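Local coordinates for DNA-binding protein (Silicibacter pomeroyi, PDB 3EUS) that probably binds DNA through a helix-turn-helix domain of the Cro/C1 (XRE) type and assembles with a second copy of itself, at residues A26-Q30 / A31-E35; D70-S73 / E74-T78. All blocks are in the same frame, centred on the assembly; numbering follows the deposited sequence.

Contact 1. Residues A26-Q30 / A31-E35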
loop_
_atom_site.group_PDB
_atom_site.type_symbol
_atom_site.label_atom_id
_atom_site.label_comp_id
_atom_site.label_asym_id
_atom_site.label_seq_id
_atom_site.Cartn_x
_atom_site.Cartn_y
_atom_site.Cartn_z
ATOM N N ALA A 26 -2.217 11.654 -15.109
ATOM C CA ALA A 26 -1.066 11.391 -15.986
ATOM C C ALA A 26 -1.465 11.283 -17.439
ATOM O O ALA A 26 -0.616 11.108 -18.314
ATOM C CB ALA A 26 -0.334 10.064 -15.536
ATOM N N GLY A 27 -2.762 11.343 -17.711
ATOM C CA GLY A 27 -3.254 11.327 -19.061
ATOM C C GLY A 27 -3.254 9.960 -19.687
ATOM O O GLY A 27 -3.071 9.860 -20.904
ATOM N N LEU A 28 -3.487 8.925 -18.875
ATOM C CA LEU A 28 -3.402 7.537 -19.294
ATOM C C LEU A 28 -4.769 6.907 -19.292
ATOM O O LEU A 28 -5.536 7.129 -18.349
ATOM C CB LEU A 28 -2.537 6.714 -18.319
ATOM C CG LEU A 28 -1.071 7.087 -18.094
ATOM C CD1 LEU A 28 -0.388 6.320 -16.913
ATOM C CD2 LEU A 28 -0.309 6.873 -19.375
ATOM N N THR A 29 -5.033 6.072 -20.312
ATOM C CA THR A 29 -6.212 5.245 -20.331
ATOM C C THR A 29 -5.914 4.060 -19.434
ATOM O O THR A 29 -4.762 3.819 -19.102
ATOM C CB THR A 29 -6.503 4.702 -21.763
ATOM O OG1 THR A 29 -5.417 3.887 -22.198
ATOM C CG2 THR A 29 -6.719 5.863 -22.746
ATOM N N GLN A 30 -6.924 3.287 -19.067
ATOM C CA GLN A 30 -6.632 2.052 -18.358
ATOM C C GLN A 30 -5.632 1.134 -19.124
ATOM O O GLN A 30 -4.711 0.583 -18.512
ATOM C CB GLN A 30 -7.908 1.320 -18.028
ATOM C CG GLN A 30 -8.806 2.082 -17.037
ATOM C CD GLN A 30 -10.089 1.363 -16.779
ATOM O OE1 GLN A 30 -10.633 0.734 -17.683
ATOM N NE2 GLN A 30 -10.567 1.423 -15.554
ATOM N N ALA A 31 -5.800 1.027 -20.445
ATOM C CA ALA A 31 -4.901 0.243 -21.294
ATOM C C ALA A 31 -3.445 0.719 -21.234
ATOM O O ALA A 31 -2.530 -0.116 -21.176
ATOM C CB ALA A 31 -5.396 0.233 -22.757
ATOM N N ASP A 32 -3.271 2.047 -21.303
ATOM C CA ASP A 32 -1.958 2.718 -21.312
ATOM C C ASP A 32 -1.209 2.413 -20.015
ATOM O O ASP A 32 -0.015 2.078 -20.024
ATOM C CB ASP A 32 -2.139 4.235 -21.381
ATOM C CG ASP A 32 -2.574 4.757 -22.746
ATOM O OD1 ASP A 32 -2.310 4.106 -23.799
ATOM O OD2 ASP A 32 -3.126 5.899 -22.736
ATOM N N LEU A 33 -1.943 2.507 -18.902
ATOM C CA LEU A 33 -1.380 2.261 -17.594
ATOM C C LEU A 33 -1.039 0.776 -17.468
ATOM O O LEU A 33 0.054 0.438 -16.985
ATOM C CB LEU A 33 -2.290 2.739 -16.444
ATOM C CG LEU A 33 -1.757 2.417 -15.042
ATOM C CD1 LEU A 33 -0.270 2.924 -14.803
ATOM C CD2 LEU A 33 -2.727 2.831 -13.870
ATOM N N ALA A 34 -1.951 -0.106 -17.887
ATOM C CA ALA A 34 -1.696 -1.540 -17.782
ATOM C C ALA A 34 -0.437 -1.914 -18.590
ATOM O O ALA A 34 0.377 -2.703 -18.132
ATOM C CB ALA A 34 -2.889 -2.369 -18.218
ATOM N N GLU A 35 -0.272 -1.295 -19.742
ATOM C CA GLU A 35 0.879 -1.591 -20.620
ATOM C C GLU A 35 2.158 -1.229 -19.851
ATOM O O GLU A 35 3.133 -2.017 -19.797
ATOM C CB GLU A 35 0.797 -0.763 -21.920
ATOM C CG GLU A 35 -0.005 -1.377 -23.057
ATOM C CD GLU A 35 0.680 -2.518 -23.783
ATOM O OE1 GLU A 35 1.843 -2.391 -24.245
ATOM O OE2 GLU A 35 0.014 -3.560 -23.939
#
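Ala34 N donates to Gln30 O at 2.9 Å, a backbone bond in the first turn of helix 30-36. The next bond back joins Leu33 N to Thr29 O at 3.1 Å. Thr29 sits just before the helix as its N-cap. Its OG1 lies between its own backbone N and carbonyl carbon (chi1 62°). This turns the hydroxyl oxygen to the start of the helix, where it accepts from Asp32 N at 3.0 Å. Asp32 completes the pair. Its CG stands beside its own backbone N, opposite the carbonyl carbon, and the carboxylate reaches back past the helix N-terminus. Thr29 N donates to Asp32 OD2 at 3.1 Å, almost straight at 177°. The N-H meets OD2 on its anti side, 34° out of the carboxylate plane. The two reciprocal bonds form a capping box. They satisfy two backbone N-H groups at the point where the helix begins. The negative carboxylate is probably also favoured by the positive end of the helix dipole.

Leu28 packs beside the cap. Its CD2 lies 3.8 Å from Asp32 CB. Its CD1 touches Leu33 CD1 at 4.0 Å, with the two side chains crossing at about a right angle. This pair is a hydrophobic staple. Leu33 goes on to pack against Trp62 and Ala65 of helix 56-65. The Gln30 side chain sets out away from 31-35, and its NE2 is hydrogen-bonded to Glu48 OE1 at the end of helix 41-48. Gly27, with positive phi, ends helix 10-25 in a Schellman motif. Four residues, 26-29, separate the two helices. A capping box and a hydrophobic staple thus open helix 30-36, consistent with the first helix of the helix-turn-helix, with helix 41-48 as the second.

Contact 2. Residues D70-S73 / E74-T78; sequences DVVS and EIVAT
Ile75 lies on Val71, an i to i+4 apolar pair at the N-terminal start of helix 72-81, the last helix of this all-helical fold. Ile75 CB is 3.6 Å from Val71 O. CG1 stands beside the backbone N of Ile75, opposite its carbonyl carbon (chi1 -65°), which brings it back to the preceding turn, 3.2 Å from Val71 O. At the tip, CD1 meets Val71 CG2 at 3.9 Å, and the two side chains cross obliquely. Met63 of helix 56-65 touches both residues. The backbone matches this pairing: Ile75 N donates to Val71 O at 3.0 Å.

Val72 lies between helix 56-65, where it packs on Phe59 and Met63, and the second subunit, where it packs on Val76. Val76 packs on Ala60 of that subunit. Near the helix start, water 1 donates to Asp70 O and accepts from Glu74 N at 3.1 Å. The Glu74 carboxylate forms a salt bridge with Arg18 of helix 10-25. Glu74 O takes two bonds from Thr78, one turn on: N at 3.0 Å and OG1 at 2.7 Å, arriving from opposite faces of the carbonyl plane.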
loop_
_atom_site.group_PDB
_atom_site.type_symbol
_atom_site.label_atom_id
_atom_site.label_comp_id
_atom_site.label_asym_id
_atom_site.label_seq_id
_atom_site.Cartn_x
_atom_site.Cartn_y
_atom_site.Cartn_z
ATOM N N ASP A 70 5.155 11.543 -5.699
ATOM C CA ASP A 70 5.025 12.759 -4.838
ATOM C C ASP A 70 3.774 12.847 -3.922
ATOM O O ASP A 70 3.852 13.511 -2.857
ATOM C CB ASP A 70 5.160 14.043 -5.649
ATOM C CG ASP A 70 4.080 14.207 -6.712
ATOM O OD1 ASP A 70 3.399 13.217 -7.088
ATOM O OD2 ASP A 70 3.932 15.349 -7.216
ATOM N N VAL A 71 2.677 12.214 -4.315
ATOM C CA VAL A 71 1.446 12.211 -3.514
ATOM C C VAL A 71 1.220 10.930 -2.703
ATOM O O VAL A 71 0.221 10.814 -1.969
ATOM C CB VAL A 71 0.184 12.554 -4.354
ATOM C CG1 VAL A 71 0.315 13.960 -4.940
ATOM C CG2 VAL A 71 -0.117 11.487 -5.431
ATOM N N VAL A 72 2.193 10.031 -2.742
ATOM C CA VAL A 72 2.125 8.784 -1.969
ATOM C C VAL A 72 1.928 9.102 -0.456
ATOM O O VAL A 72 1.063 8.530 0.200
ATOM C CB VAL A 72 3.359 7.871 -2.249
ATOM C CG1 VAL A 72 3.507 6.762 -1.188
ATOM C CG2 VAL A 72 3.214 7.128 -3.698
ATOM N N SER A 73 2.745 10.023 0.085
ATOM C CA SER A 73 2.698 10.295 1.524
ATOM C C SER A 73 1.283 10.779 1.927
ATOM O O SER A 73 0.732 10.369 2.936
ATOM C CB SER A 73 3.799 11.299 1.904
ATOM O OG SER A 73 3.698 11.580 3.244
ATOM N N GLU A 74 0.710 11.661 1.129
ATOM C CA GLU A 74 -0.626 12.194 1.373
ATOM C C GLU A 74 -1.697 11.101 1.339
ATOM O O GLU A 74 -2.530 11.074 2.206
ATOM C CB GLU A 74 -0.929 13.210 0.319
ATOM C CG GLU A 74 -2.224 14.044 0.428
ATOM C CD GLU A 74 -2.381 14.912 -0.855
ATOM O OE1 GLU A 74 -3.049 14.478 -1.840
ATOM O OE2 GLU A 74 -1.791 16.008 -0.899
ATOM N N ILE A 75 -1.662 10.268 0.313
ATOM C CA ILE A 75 -2.619 9.129 0.162
ATOM C C ILE A 75 -2.583 8.222 1.423
ATOM O O ILE A 75 -3.606 7.981 2.069
ATOM C CB ILE A 75 -2.324 8.347 -1.102
ATOM C CG1 ILE A 75 -2.585 9.242 -2.352
ATOM C CG2 ILE A 75 -3.169 7.015 -1.128
ATOM C CD1 ILE A 75 -2.093 8.659 -3.655
ATOM N N VAL A 76 -1.377 7.823 1.818
ATOM C CA VAL A 76 -1.191 6.862 2.898
ATOM C C VAL A 76 -1.548 7.497 4.247
ATOM O O VAL A 76 -2.257 6.900 5.042
ATOM C CB VAL A 76 0.271 6.310 2.880
ATOM C CG1 VAL A 76 0.585 5.509 4.200
ATOM C CG2 VAL A 76 0.615 5.549 1.609
ATOM N N ALA A 77 -1.158 8.764 4.474
ATOM C CA ALA A 77 -1.525 9.444 5.711
ATOM C C ALA A 77 -3.037 9.626 5.823
ATOM O O ALA A 77 -3.588 9.539 6.919
ATOM C CB ALA A 77 -0.823 10.855 5.809
ATOM N N THR A 78 -3.678 9.956 4.697
ATOM C CA THR A 78 -5.147 10.177 4.692
ATOM C C THR A 78 -5.857 8.866 5.015
ATOM O O THR A 78 -6.807 8.832 5.858
ATOM C CB THR A 78 -5.610 10.817 3.352
ATOM O OG1 THR A 78 -4.904 12.040 3.166
ATOM C CG2 THR A 78 -7.103 11.170 3.370
HETATM O O HOH W 1 2.556 13.508 -0.499
#

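Contact 1 comes first along the chain and contact 2 follows in series. Their centres are about 21 Å apart, and their nearest atoms are about 10 Å apart, so they do not touch. Each marks the start of a helix: 30-36 for contact 1 and 72-81 for contact 2. Helices 10-25 and 56-65 lie against both, and so link the two sites through the body of the domain. Contact 1 lies at the start of what is probably the first helix of the helix-turn-helix, next to the probable recognition helix 41-48. Contact 2 lies at the interface with the second subunit, which contact 1 does not touch.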